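Local coordinates for protein yeast glycogen phosphorylase (Saccharomyces cerevisiae, PDB 1YGP) that belongs to the glycogen phosphorylase family, a two-domain GT-B fold enzyme of carbohydrate metabolism that carries pyridoxal-5'-phosphate, at residues Y624-M629 with Y646-V650. Sequence-based numbering, arbitrary orientation.
Sequences YRYLAM and YPRKV
Y624 brings the hydroxyl end of its ring near that of Y646, with 4.3 Å between the two OH atoms, and so begins the contact between helix 615-634 and the loop that leads into strand 649-654. This is the beta-alpha-beta part of a Rossmann-like domain in a GT-B fold: strand 601-606, helix 615-634 and the short helix 639-645, then strand 649-654, which runs parallel to the first and beside it in the sheet. About a turn and a half of helix rests against the chain just as it enters the sheet.

R625 carries most of the polar contact. With CG anti to the backbone N (chi1 176°), its chain runs out past the Y646 ring in the opposite sense, and CG comes within 3.7 Å of Y646 CD1. The guanidinium plane is turned 63° from that of the ring, so the two are not stacked in parallel. NH1 donates a fairly straight bond of 2.8 Å to P647 O, which it meets from above the carbonyl plane; NH2 adds a weak one to the same oxygen. Y646 CB covers one face of the guanidinium near its rim, while K649 CD sits 3.9 Å over the centre of the other. That brings R625 NH2 within 4.0 Å of K649 NZ, a pairing of like charges probably eased by D835 of helix 820-840, which forms a salt bridge to R625 and a long, weak ion pair with K649.

One turn on from Y624, A628 points its methyl at the phenol end of Y646, CB lying 3.6 Å from CZ. M629 then slides past the root of the same tyrosine, and its terminal methyl CE ends 3.7 Å from Y646 CB.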
# COMPACT_ATOMS: atom_id res chain seq x y z
N TYR A 624 17.72 -12.70 -44.54
CA TYR A 624 18.43 -13.45 -45.58
C TYR A 624 17.61 -14.65 -46.03
O TYR A 624 17.33 -14.77 -47.22
CB TYR A 624 19.81 -13.95 -45.10
CG TYR A 624 20.44 -14.93 -46.10
CD1 TYR A 624 21.05 -14.45 -47.27
CD2 TYR A 624 20.31 -16.31 -45.89
CE1 TYR A 624 21.51 -15.36 -48.22
CE2 TYR A 624 20.76 -17.22 -46.84
CZ TYR A 624 21.35 -16.74 -48.00
OH TYR A 624 21.81 -17.65 -48.94
N ARG A 625 17.24 -15.55 -45.12
CA ARG A 625 16.47 -16.72 -45.47
C ARG A 625 15.22 -16.26 -46.21
O ARG A 625 15.03 -16.72 -47.33
CB ARG A 625 16.11 -17.49 -44.21
CG ARG A 625 15.22 -18.70 -44.48
CD ARG A 625 14.68 -19.27 -43.19
NE ARG A 625 15.35 -20.50 -42.79
CZ ARG A 625 14.63 -21.63 -42.67
NH1 ARG A 625 13.31 -21.65 -42.93
NH2 ARG A 625 15.23 -22.73 -42.24
N TYR A 626 14.43 -15.32 -45.69
CA TYR A 626 13.21 -14.85 -46.35
C TYR A 626 13.45 -14.38 -47.79
O TYR A 626 12.73 -14.75 -48.73
CB TYR A 626 12.61 -13.70 -45.54
CG TYR A 626 11.35 -13.12 -46.15
CD1 TYR A 626 10.20 -13.90 -46.23
CD2 TYR A 626 11.34 -11.79 -46.58
CE1 TYR A 626 9.02 -13.35 -46.75
CE2 TYR A 626 10.16 -11.23 -47.09
CZ TYR A 626 9.01 -12.02 -47.17
OH TYR A 626 7.83 -11.46 -47.63
N LEU A 627 14.49 -13.57 -47.99
CA LEU A 627 14.86 -13.10 -49.31
C LEU A 627 15.22 -14.25 -50.24
O LEU A 627 14.83 -14.26 -51.41
CB LEU A 627 16.02 -12.13 -49.15
CG LEU A 627 15.78 -10.67 -49.52
CD1 LEU A 627 14.34 -10.22 -49.26
CD2 LEU A 627 16.79 -9.88 -48.72
N ALA A 628 15.91 -15.25 -49.72
CA ALA A 628 16.26 -16.41 -50.49
C ALA A 628 15.00 -17.22 -50.86
O ALA A 628 14.84 -17.64 -52.01
CB ALA A 628 17.20 -17.26 -49.66
N MET A 629 14.05 -17.37 -49.95
CA MET A 629 12.82 -18.13 -50.18
C MET A 629 11.99 -17.50 -51.28
O MET A 629 11.58 -18.15 -52.24
CB MET A 629 11.92 -18.15 -48.97
CG MET A 629 12.48 -18.65 -47.68
SD MET A 629 11.10 -18.61 -46.51
CE MET A 629 10.92 -20.36 -46.35
N TYR A 646 14.44 -24.61 -47.21
CA TYR A 646 14.29 -23.74 -46.06
C TYR A 646 13.05 -24.26 -45.37
O TYR A 646 11.93 -23.87 -45.70
CB TYR A 646 14.07 -22.28 -46.49
CG TYR A 646 15.21 -21.71 -47.30
CD1 TYR A 646 16.42 -21.45 -46.67
CD2 TYR A 646 15.07 -21.50 -48.67
CE1 TYR A 646 17.51 -20.98 -47.40
CE2 TYR A 646 16.15 -21.03 -49.41
CZ TYR A 646 17.37 -20.77 -48.77
OH TYR A 646 18.46 -20.32 -49.49
N PRO A 647 13.15 -25.20 -44.45
CA PRO A 647 11.98 -25.78 -43.83
C PRO A 647 11.38 -24.91 -42.71
O PRO A 647 12.06 -24.05 -42.14
CB PRO A 647 12.49 -27.14 -43.38
CG PRO A 647 13.87 -27.30 -43.98
CD PRO A 647 14.37 -25.87 -44.03
N ARG A 648 10.13 -25.25 -42.36
CA ARG A 648 9.27 -24.63 -41.36
C ARG A 648 9.89 -24.34 -39.99
O ARG A 648 10.29 -25.25 -39.23
CB ARG A 648 8.05 -25.53 -41.27
CG ARG A 648 6.88 -24.97 -40.51
CD ARG A 648 5.60 -25.73 -40.83
NE ARG A 648 4.91 -25.16 -41.98
CZ ARG A 648 4.87 -25.75 -43.18
NH1 ARG A 648 5.47 -26.93 -43.42
NH2 ARG A 648 4.22 -25.12 -44.17
N LYS A 649 9.92 -23.04 -39.67
CA LYS A 649 10.62 -22.47 -38.53
C LYS A 649 9.76 -21.35 -37.95
O LYS A 649 8.92 -20.77 -38.65
CB LYS A 649 11.94 -21.90 -39.03
CG LYS A 649 13.07 -21.55 -38.09
CD LYS A 649 14.03 -20.71 -38.91
CE LYS A 649 15.45 -20.58 -38.34
NZ LYS A 649 16.26 -21.80 -38.46
N VAL A 650 9.95 -21.06 -36.67
CA VAL A 650 9.34 -19.94 -35.96
C VAL A 650 10.49 -19.37 -35.16
O VAL A 650 11.11 -20.08 -34.33
CB VAL A 650 8.24 -20.36 -34.93
CG1 VAL A 650 7.72 -19.12 -34.24
CG2 VAL A 650 7.06 -20.99 -35.60